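Local coordinates for NBS-LRR class disease resistance protein (Oryza sativa subsp. japonica, PDB 6FU9) that probably serves as the integrated heavy-metal-associated (HMA) domain with which a rice NLR immune receptor binds a pathogen effector, at residues I9-P14 with A70-V75. Sequence-based numbering, arbitrary orientation.
Sequences IVFKIP and AMFLEV
Val-10 O takes two backbone N-H groups, from Leu-73 N at 2.8 Å and from Glu-74 N at 3.1 Å, both arriving from the same face of its carbonyl plane. This is a classic beta bulge: two residues of strand 71-77 face one residue of antiparallel strand 7-12. Val-10 N closes the pair with a nearly straight bond to Glu-74 O (172°), and beyond the bulge Lys-12 and Met-71 exchange backbone bonds in the usual way.

The extra residue brings Leu-73 and Glu-74 to the same side as Val-10. With CG anti to the backbone N (chi1 174°), Leu-73 runs alongside its neighbours, and its CD2 touches both Val-10 CG1 and, at 3.8 Å, Lys-12 CG. Branched valine uses both methyls here, since CG2 touches Glu-74 CB and lies against OE1 of the same residue. Glu-74 is extended beyond CG, and its other oxygen, OE2, is hydrogen-bonded to Ser-76 OG. The lysine lends its methylenes to the packing, then bends at chi2 and chi3; NZ forms salt bridges with Asp-45 and with an acidic side chain of a second protein bound in the assembly.

On the other face, Ile-9 and Phe-11 reach helix 56-66. Phe-11 and Phe-72 point the same way, their ring planes 43° apart; Phe-11 CE1 lies 3.5 Å above one face of the Phe-72 ring, toward its rim. Ile-9 presents CG2 to Phe-72 CE1, and small Ala-70 lets Ile-13 pack CG1 against its CB at 3.7 Å.

Strand 71-77 is outermost in this four-stranded ferredoxin-like sheet. Backbone bonds and apolar side chains fasten it to its own domain, while Glu-74 and Val-75 pair with an antiparallel strand of the partner protein and Phe-72 packs on an aromatic side chain there, extending the sheet across the interface.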
loop_
_atom_site.group_PDB
_atom_site.type_symbol
_atom_site.label_atom_id
_atom_site.label_comp_id
_atom_site.label_asym_id
_atom_site.label_seq_id
_atom_site.Cartn_x
_atom_site.Cartn_y
_atom_site.Cartn_z
ATOM N N ILE A 9 -6.727 2.018 -2.067
ATOM C CA ILE A 9 -6.791 0.596 -2.118
ATOM C C ILE A 9 -5.483 0.097 -2.727
ATOM O O ILE A 9 -5.083 0.575 -3.795
ATOM C CB ILE A 9 -7.923 0.087 -2.994
ATOM C CG1 ILE A 9 -9.288 0.658 -2.545
ATOM C CG2 ILE A 9 -7.950 -1.419 -2.987
ATOM C CD1 ILE A 9 -10.380 0.519 -3.539
ATOM N N VAL A 10 -4.813 -0.818 -2.060
ATOM C CA VAL A 10 -3.556 -1.389 -2.589
ATOM C C VAL A 10 -3.759 -2.854 -2.836
ATOM O O VAL A 10 -4.220 -3.587 -1.905
ATOM C CB VAL A 10 -2.382 -1.160 -1.650
ATOM C CG1 VAL A 10 -1.054 -1.639 -2.325
ATOM C CG2 VAL A 10 -2.240 0.287 -1.228
ATOM N N PHE A 11 -3.410 -3.298 -4.045
ATOM C CA PHE A 11 -3.402 -4.700 -4.409
ATOM C C PHE A 11 -1.954 -5.186 -4.535
ATOM O O PHE A 11 -1.072 -4.392 -4.899
ATOM C CB PHE A 11 -4.114 -4.960 -5.722
ATOM C CG PHE A 11 -5.561 -4.567 -5.750
ATOM C CD1 PHE A 11 -6.516 -5.395 -5.182
ATOM C CD2 PHE A 11 -5.992 -3.401 -6.328
ATOM C CE1 PHE A 11 -7.868 -5.069 -5.203
ATOM C CE2 PHE A 11 -7.327 -3.055 -6.351
ATOM C CZ PHE A 11 -8.262 -3.903 -5.793
ATOM N N LYS A 12 -1.743 -6.455 -4.240
ATOM C CA LYS A 12 -0.509 -7.169 -4.616
ATOM C C LYS A 12 -0.879 -8.081 -5.748
ATOM O O LYS A 12 -1.788 -8.915 -5.647
ATOM C CB LYS A 12 0.057 -7.885 -3.402
ATOM C CG LYS A 12 0.798 -6.959 -2.420
ATOM C CD LYS A 12 2.260 -6.560 -2.765
ATOM C CE LYS A 12 3.227 -7.634 -2.340
ATOM N NZ LYS A 12 4.611 -7.362 -2.753
ATOM N N ILE A 13 -0.166 -7.933 -6.895
ATOM C CA ILE A 13 -0.446 -8.758 -8.099
ATOM C C ILE A 13 0.890 -9.149 -8.607
ATOM O O ILE A 13 1.614 -8.301 -9.145
ATOM C CB ILE A 13 -1.242 -8.007 -9.177
ATOM C CG1 ILE A 13 -2.367 -7.143 -8.593
ATOM C CG2 ILE A 13 -1.767 -8.991 -10.191
ATOM C CD1 ILE A 13 -3.234 -6.433 -9.614
ATOM N N PRO A 14 1.269 -10.410 -8.425
ATOM C CA PRO A 14 2.458 -10.874 -9.152
ATOM C C PRO A 14 2.344 -10.458 -10.648
ATOM O O PRO A 14 1.331 -10.702 -11.278
ATOM C CB PRO A 14 2.394 -12.385 -8.983
ATOM C CG PRO A 14 1.758 -12.528 -7.648
ATOM C CD PRO A 14 0.689 -11.471 -7.600
ATOM N N ALA A 70 -4.658 -11.265 -8.192
ATOM C CA ALA A 70 -4.680 -10.123 -7.332
ATOM C C ALA A 70 -5.190 -10.434 -5.927
ATOM O O ALA A 70 -6.153 -11.171 -5.778
ATOM C CB ALA A 70 -5.501 -9.024 -7.992
ATOM N N MET A 71 -4.510 -9.855 -4.935
ATOM C CA MET A 71 -4.957 -9.890 -3.540
ATOM C C MET A 71 -4.989 -8.469 -2.981
ATOM O O MET A 71 -4.118 -7.636 -3.286
ATOM C CB MET A 71 -4.066 -10.755 -2.683
ATOM C CG MET A 71 -4.025 -12.217 -3.174
ATOM S SD MET A 71 -5.597 -13.100 -2.885
ATOM C CE MET A 71 -5.431 -13.390 -1.115
ATOM N N PHE A 72 -5.919 -8.210 -2.089
ATOM C CA PHE A 72 -5.882 -6.968 -1.338
ATOM C C PHE A 72 -4.713 -6.950 -0.376
ATOM O O PHE A 72 -4.502 -7.920 0.382
ATOM C CB PHE A 72 -7.172 -6.733 -0.558
ATOM C CG PHE A 72 -8.371 -6.350 -1.377
ATOM C CD1 PHE A 72 -8.655 -5.048 -1.589
ATOM C CD2 PHE A 72 -9.268 -7.302 -1.835
ATOM C CE1 PHE A 72 -9.817 -4.669 -2.266
ATOM C CE2 PHE A 72 -10.411 -6.933 -2.486
ATOM C CZ PHE A 72 -10.676 -5.609 -2.747
ATOM N N LEU A 73 -3.992 -5.836 -0.320
ATOM C CA LEU A 73 -2.980 -5.556 0.684
ATOM C C LEU A 73 -3.435 -4.530 1.690
ATOM O O LEU A 73 -3.087 -4.633 2.868
ATOM C CB LEU A 73 -1.634 -5.117 -0.004
ATOM C CG LEU A 73 -0.499 -4.641 0.927
ATOM C CD1 LEU A 73 -0.032 -5.736 1.862
ATOM C CD2 LEU A 73 0.694 -4.142 0.073
ATOM N N GLU A 74 -4.108 -3.494 1.212
ATOM C CA GLU A 74 -4.529 -2.427 2.109
ATOM C C GLU A 74 -5.819 -1.805 1.641
ATOM O O GLU A 74 -6.062 -1.630 0.435
ATOM C CB GLU A 74 -3.442 -1.339 2.125
ATOM C CG GLU A 74 -3.853 -0.074 2.855
ATOM C CD GLU A 74 -2.811 1.003 2.729
ATOM O OE1 GLU A 74 -1.652 0.714 2.414
ATOM O OE2 GLU A 74 -3.171 2.195 3.011
ATOM N N VAL A 75 -6.640 -1.450 2.639
ATOM C CA VAL A 75 -7.796 -0.590 2.394
ATOM C C VAL A 75 -7.734 0.540 3.428
ATOM O O VAL A 75 -7.667 0.254 4.634
ATOM C CB VAL A 75 -9.127 -1.380 2.522
ATOM C CG1 VAL A 75 -10.312 -0.491 2.367
ATOM C CG2 VAL A 75 -9.182 -2.517 1.508
#